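Local coordinates for protein acetyl xylan esterase (Paenibacillus sp. R4, PDB 6AGQ) that probably removes acetyl groups from acetylated xylan and related sugar esters, as a cold-active serine esterase of the alpha/beta-hydrolase clan, at residues Asn103-Trp108 / Ala115-Val120; Val88-His93 / Asp166-Arg171. All coordinates share one frame; numbering follows the deposited sequence.

Overall arrangement
After three strands, the chain enters strand 86-92, in the middle of the mixed sheet of this alpha/beta-hydrolase fold. Helix 106-110 follows, and the chain re-enters the sheet as strand 114-118, beside strand 86-92 and parallel to it. Contact 1 closes the short loop of six residues between 103-108 and 115-120. Helix 153-170 comes next, and contact 2 brings its C-terminal part back to strand 86-92, closing a longer loop that contains all of contact 1. The two contact centres are about 10 Å apart. Backbone pairing of Leu116 with Leu89 and Lys91 joins them. Ala115 and Ala117 point to the side of helix 106-110 and Leu116 to that of helix 153-170, so the helices lie on opposite faces.

Contact 1 (Asn103-Trp108 / Ala115-Val120); sequences NELLQW and ALAIDV
Ala115 opens the strand side of this contact by packing against Leu105 and Trp108. The two segments belong to a beta-alpha-beta unit of the alpha/beta-hydrolase fold. Residues 106-108 lie in helix 106-110, and residues 115-118 lie in the strand that follows it. The Ala115 methyl points toward segment 103-108 and meets two side chains there. Its CB lies 4.2 Å from CB of Leu105 and 4.1 Å from CB of Trp108. The indole stands obliquely to this methyl, with Trp108 CD1 4.2 Å from Ala115 CB. Trp108 also touches Met314 and Ile317 of helix 309-320, so this helix shares in the same packing. Leu116 points away from segment 103-108. It turns to the other face of the sheet and touches Ala164 and Val168 of helix 153-170. Ala117 faces segment 103-108 again and meets Leu105 alone. Leu105 holds CG anti to its carbonyl carbon (chi1 -55°), and its extended chi2 of 177° carries CD1 across toward Ala117. Leu105 also rests on Val75 of the adjoining strand 69-77. The contact is buried and apolar, and the small alanines leave room for Leu105 to come close: CA of Leu105 is 6.4 Å from CA of Ala115. At the far end, Leu105 CD1 lies 4.0 Å from Ala117 CB and 4.1 Å from the backbone N of Ala117.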
loop_
_atom_site.group_PDB
_atom_site.type_symbol
_atom_site.label_atom_id
_atom_site.label_comp_id
_atom_site.label_asym_id
_atom_site.label_seq_id
_atom_site.Cartn_x
_atom_site.Cartn_y
_atom_site.Cartn_z
ATOM N N ASN A 103 29.510 -7.032 -19.910
ATOM C CA ASN A 103 28.618 -7.868 -20.776
ATOM C C ASN A 103 27.397 -7.100 -21.344
ATOM O O ASN A 103 26.868 -7.474 -22.377
ATOM C CB ASN A 103 28.105 -9.122 -20.027
ATOM C CG ASN A 103 27.246 -8.760 -18.823
ATOM O OD1 ASN A 103 27.758 -8.317 -17.831
ATOM N ND2 ASN A 103 25.947 -8.868 -18.960
ATOM N N GLU A 104 26.979 -6.027 -20.680
ATOM C CA GLU A 104 25.921 -5.162 -21.180
ATOM C C GLU A 104 26.302 -4.305 -22.366
ATOM O O GLU A 104 25.444 -3.644 -22.939
ATOM C CB GLU A 104 25.485 -4.184 -20.079
ATOM C CG GLU A 104 24.961 -4.802 -18.786
ATOM C CD GLU A 104 24.652 -3.709 -17.771
ATOM O OE1 GLU A 104 24.296 -2.585 -18.221
ATOM O OE2 GLU A 104 24.787 -3.946 -16.539
ATOM N N LEU A 105 27.574 -4.241 -22.720
ATOM C CA LEU A 105 28.008 -3.559 -23.924
ATOM C C LEU A 105 28.298 -4.532 -25.090
ATOM O O LEU A 105 28.590 -4.099 -26.197
ATOM C CB LEU A 105 29.252 -2.747 -23.602
ATOM C CG LEU A 105 29.115 -1.759 -22.436
ATOM C CD1 LEU A 105 30.427 -1.029 -22.135
ATOM C CD2 LEU A 105 28.012 -0.754 -22.754
ATOM N N LEU A 106 28.204 -5.833 -24.843
ATOM C CA LEU A 106 28.413 -6.863 -25.888
ATOM C C LEU A 106 27.633 -6.706 -27.215
ATOM O O LEU A 106 28.165 -6.903 -28.291
ATOM C CB LEU A 106 28.116 -8.260 -25.293
ATOM C CG LEU A 106 27.970 -9.403 -26.295
ATOM C CD1 LEU A 106 29.261 -9.637 -27.112
ATOM C CD2 LEU A 106 27.552 -10.645 -25.511
ATOM N N GLN A 107 26.352 -6.537 -27.101
ATOM C CA GLN A 107 25.469 -6.249 -28.212
ATOM C C GLN A 107 26.070 -5.262 -29.195
ATOM O O GLN A 107 26.073 -5.511 -30.394
ATOM C CB GLN A 107 24.143 -5.674 -27.756
ATOM C CG GLN A 107 23.923 -5.570 -26.246
ATOM C CD GLN A 107 22.687 -4.779 -25.917
ATOM O OE1 GLN A 107 21.786 -4.647 -26.750
ATOM N NE2 GLN A 107 22.637 -4.233 -24.709
ATOM N N TRP A 108 26.617 -4.154 -28.685
ATOM C CA TRP A 108 27.232 -3.135 -29.551
ATOM C C TRP A 108 28.477 -3.666 -30.190
ATOM O O TRP A 108 28.612 -3.510 -31.393
ATOM C CB TRP A 108 27.516 -1.896 -28.774
ATOM C CG TRP A 108 26.298 -1.442 -28.023
ATOM C CD1 TRP A 108 26.221 -1.241 -26.700
ATOM C CD2 TRP A 108 24.994 -1.153 -28.560
ATOM N NE1 TRP A 108 24.972 -0.883 -26.351
ATOM C CE2 TRP A 108 24.196 -0.767 -27.477
ATOM C CE3 TRP A 108 24.439 -1.150 -29.862
ATOM C CZ2 TRP A 108 22.842 -0.405 -27.617
ATOM C CZ3 TRP A 108 23.103 -0.767 -30.023
ATOM C CH2 TRP A 108 22.313 -0.407 -28.899
ATOM N N ALA A 115 32.210 0.633 -27.597
ATOM C CA ALA A 115 31.264 1.234 -26.700
ATOM C C ALA A 115 31.918 1.644 -25.396
ATOM O O ALA A 115 32.796 0.931 -24.861
ATOM C CB ALA A 115 30.076 0.283 -26.449
ATOM N N LEU A 116 31.439 2.746 -24.840
ATOM C CA LEU A 116 31.947 3.241 -23.541
ATOM C C LEU A 116 30.759 3.473 -22.626
ATOM O O LEU A 116 29.802 4.169 -23.005
ATOM C CB LEU A 116 32.742 4.561 -23.731
ATOM C CG LEU A 116 33.102 5.380 -22.468
ATOM C CD1 LEU A 116 34.253 4.758 -21.692
ATOM C CD2 LEU A 116 33.461 6.779 -22.954
ATOM N N ALA A 117 30.848 2.936 -21.411
ATOM C CA ALA A 117 29.964 3.311 -20.346
ATOM C C ALA A 117 30.714 3.965 -19.201
ATOM O O ALA A 117 31.692 3.434 -18.758
ATOM C CB ALA A 117 29.254 2.070 -19.833
ATOM N N ILE A 118 30.189 5.039 -18.643
ATOM C CA ILE A 118 30.836 5.775 -17.559
ATOM C C ILE A 118 29.968 5.928 -16.294
ATOM O O ILE A 118 28.763 5.907 -16.371
ATOM C CB ILE A 118 31.222 7.220 -18.030
ATOM C CG1 ILE A 118 29.991 8.033 -18.423
ATOM C CG2 ILE A 118 32.197 7.163 -19.219
ATOM C CD1 ILE A 118 30.322 9.473 -18.710
ATOM N N ASP A 119 30.606 6.009 -15.140
ATOM C CA ASP A 119 29.996 6.490 -13.900
ATOM C C ASP A 119 29.654 8.005 -13.951
ATOM O O ASP A 119 30.419 8.787 -14.449
ATOM C CB ASP A 119 30.961 6.356 -12.777
ATOM C CG ASP A 119 31.217 4.888 -12.292
ATOM O OD1 ASP A 119 30.424 3.931 -12.562
ATOM O OD2 ASP A 119 32.237 4.756 -11.559
ATOM N N VAL A 120 28.548 8.387 -13.309
ATOM C CA VAL A 120 28.143 9.756 -13.055
ATOM C C VAL A 120 28.661 10.005 -11.646
ATOM O O VAL A 120 28.458 9.196 -10.754
ATOM C CB VAL A 120 26.599 9.937 -13.077
ATOM C CG1 VAL A 120 26.203 11.365 -12.683
ATOM C CG2 VAL A 120 26.025 9.580 -14.427
#

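Contact 2 (Val88-His93 / Asp166-Arg171); sequences VLVKYH and DFVCSR
Val168 sets both of its methyls against Val88 and Val90. The contact packs the C-terminal part of helix 153-170 on strand 86-92 of the alpha/beta-hydrolase sheet. Val88 and Val90 lie two apart on the strand, so both point to this face. The Val168 side chain lies obliquely across each of them. Val168 CG1, anti to its own carbonyl carbon (chi1 -62°), comes 3.8 Å from Val88 CG2 and 4.0 Å from Val90 CG2. Val168 CG2 meets the other branch of Val88, CG1, at 3.9 Å. These two methyls each sit between their own backbone N and carbonyl carbon. Val168 CG2 also comes within 4.2 Å of Val90 CG2. Val88 thus offers both branches and Val90 one. A chi1 of 176° places Val90 CG1 anti to the backbone N and CG2 anti to the carbonyl carbon, where it faces Val168. Phe167 touches Leu116 of the neighbouring strand and continues this apolar layer. An alanine in place of Val168 keeps only CB, and the loss of both methyls would probably leave Val90 CG2 and Val88 CG1 without their neighbours and open a gap between helix and strand. Three side chains interlock at residues 167-171. Arg171 NE lies above one face of the Phe167 ring, toward its rim, and Phe167 CE1 lies over the guanidinium centre. Ser170 OG donates to the carbonyl O of Phe167 at 2.6 Å. The same OG lies in the guanidinium plane and accepts two bonds from Arg171, from NH2 at 2.9 Å and from NE at 3.2 Å.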
loop_
_atom_site.group_PDB
_atom_site.type_symbol
_atom_site.label_atom_id
_atom_site.label_comp_id
_atom_site.label_asym_id
_atom_site.label_seq_id
_atom_site.Cartn_x
_atom_site.Cartn_y
_atom_site.Cartn_z
ATOM N N VAL A 88 31.070 4.190 -32.710
ATOM C CA VAL A 88 31.150 4.157 -31.253
ATOM C C VAL A 88 29.850 4.607 -30.600
ATOM O O VAL A 88 29.215 5.512 -31.054
ATOM C CB VAL A 88 32.378 4.929 -30.671
ATOM C CG1 VAL A 88 32.316 6.419 -30.889
ATOM C CG2 VAL A 88 32.548 4.700 -29.180
ATOM N N LEU A 89 29.497 3.934 -29.507
ATOM C CA LEU A 89 28.347 4.253 -28.704
ATOM C C LEU A 89 28.781 4.635 -27.272
ATOM O O LEU A 89 29.566 3.930 -26.586
ATOM C CB LEU A 89 27.406 3.063 -28.721
ATOM C CG LEU A 89 26.022 3.345 -28.170
ATOM C CD1 LEU A 89 25.001 2.575 -28.970
ATOM C CD2 LEU A 89 25.932 3.028 -26.674
ATOM N N VAL A 90 28.284 5.760 -26.811
ATOM C CA VAL A 90 28.531 6.180 -25.410
ATOM C C VAL A 90 27.238 6.063 -24.655
ATOM O O VAL A 90 26.191 6.693 -25.008
ATOM C CB VAL A 90 29.136 7.622 -25.369
ATOM C CG1 VAL A 90 29.308 8.100 -23.948
ATOM C CG2 VAL A 90 30.503 7.650 -26.062
ATOM N N LYS A 91 27.296 5.247 -23.622
ATOM C CA LYS A 91 26.171 5.001 -22.744
ATOM C C LYS A 91 26.286 5.782 -21.389
ATOM O O LYS A 91 27.301 5.725 -20.701
ATOM C CB LYS A 91 26.092 3.503 -22.450
ATOM C CG LYS A 91 25.046 3.106 -21.463
ATOM C CD LYS A 91 24.783 1.608 -21.438
ATOM C CE LYS A 91 23.673 1.295 -20.439
ATOM N NZ LYS A 91 23.595 -0.179 -20.217
ATOM N N TYR A 92 25.203 6.416 -20.972
ATOM C CA TYR A 92 25.139 7.151 -19.691
ATOM C C TYR A 92 24.054 6.516 -18.860
ATOM O O TYR A 92 23.068 6.014 -19.393
ATOM C CB TYR A 92 24.795 8.585 -19.960
ATOM C CG TYR A 92 25.744 9.370 -20.860
ATOM C CD1 TYR A 92 27.051 9.512 -20.554
ATOM C CD2 TYR A 92 25.287 10.005 -22.006
ATOM C CE1 TYR A 92 27.910 10.242 -21.349
ATOM C CE2 TYR A 92 26.125 10.755 -22.787
ATOM C CZ TYR A 92 27.457 10.859 -22.453
ATOM O OH TYR A 92 28.321 11.580 -23.252
ATOM N N HIS A 93 24.176 6.515 -17.551
ATOM C CA HIS A 93 23.382 5.619 -16.747
ATOM C C HIS A 93 22.355 6.403 -15.940
ATOM O O HIS A 93 22.416 7.610 -15.836
ATOM C CB HIS A 93 24.254 4.742 -15.844
ATOM C CG HIS A 93 24.936 5.509 -14.760
ATOM N ND1 HIS A 93 24.253 6.024 -13.657
ATOM C CD2 HIS A 93 26.247 5.790 -14.570
ATOM C CE1 HIS A 93 25.130 6.618 -12.863
ATOM N NE2 HIS A 93 26.341 6.501 -13.400
ATOM N N ASP A 166 35.523 13.233 -25.750
ATOM C CA ASP A 166 37.006 13.449 -25.880
ATOM C C ASP A 166 37.735 12.111 -25.714
ATOM O O ASP A 166 38.698 11.852 -26.406
ATOM C CB ASP A 166 37.641 14.416 -24.795
ATOM C CG ASP A 166 37.083 15.884 -24.812
ATOM O OD1 ASP A 166 36.421 16.287 -25.779
ATOM O OD2 ASP A 166 37.336 16.651 -23.824
ATOM N N PHE A 167 37.324 11.297 -24.750
ATOM C CA PHE A 167 37.972 9.981 -24.582
ATOM C C PHE A 167 37.772 9.093 -25.813
ATOM O O PHE A 167 38.771 8.570 -26.357
ATOM C CB PHE A 167 37.505 9.212 -23.361
ATOM C CG PHE A 167 38.097 7.814 -23.265
ATOM C CD1 PHE A 167 39.384 7.621 -22.777
ATOM C CD2 PHE A 167 37.366 6.681 -23.721
ATOM C CE1 PHE A 167 39.929 6.334 -22.731
ATOM C CE2 PHE A 167 37.888 5.392 -23.658
ATOM C CZ PHE A 167 39.171 5.209 -23.159
ATOM N N VAL A 168 36.532 8.902 -26.267
ATOM C CA VAL A 168 36.374 8.014 -27.396
ATOM C C VAL A 168 37.073 8.561 -28.630
ATOM O O VAL A 168 37.618 7.764 -29.406
ATOM C CB VAL A 168 34.921 7.550 -27.700
ATOM C CG1 VAL A 168 34.381 6.763 -26.522
ATOM C CG2 VAL A 168 33.970 8.660 -28.136
ATOM N N CYS A 169 37.072 9.885 -28.823
ATOM C CA CYS A 169 37.761 10.480 -30.000
ATOM C C CYS A 169 39.294 10.358 -29.939
ATOM O O CYS A 169 39.954 10.231 -30.959
ATOM C CB CYS A 169 37.378 11.933 -30.195
ATOM S SG CYS A 169 35.689 12.044 -30.778
ATOM N N SER A 170 39.838 10.355 -28.731
ATOM C CA SER A 170 41.257 9.981 -28.552
ATOM C C SER A 170 41.632 8.514 -28.874
ATOM O O SER A 170 42.832 8.224 -28.999
ATOM C CB SER A 170 41.706 10.289 -27.129
ATOM O OG SER A 170 41.261 9.261 -26.247
ATOM N N ARG A 171 40.674 7.586 -28.998
ATOM C CA ARG A 171 41.014 6.194 -29.394
ATOM C C ARG A 171 41.294 6.168 -30.882
ATOM O O ARG A 171 40.512 6.657 -31.675
ATOM C CB ARG A 171 39.907 5.181 -29.041
ATOM C CG ARG A 171 39.436 5.198 -27.579
ATOM C CD ARG A 171 40.555 4.848 -26.587
ATOM N NE ARG A 171 41.267 6.027 -26.091
ATOM C CZ ARG A 171 42.394 6.029 -25.375
ATOM N NH1 ARG A 171 42.981 4.912 -25.019
ATOM N NH2 ARG A 171 42.909 7.181 -24.964
#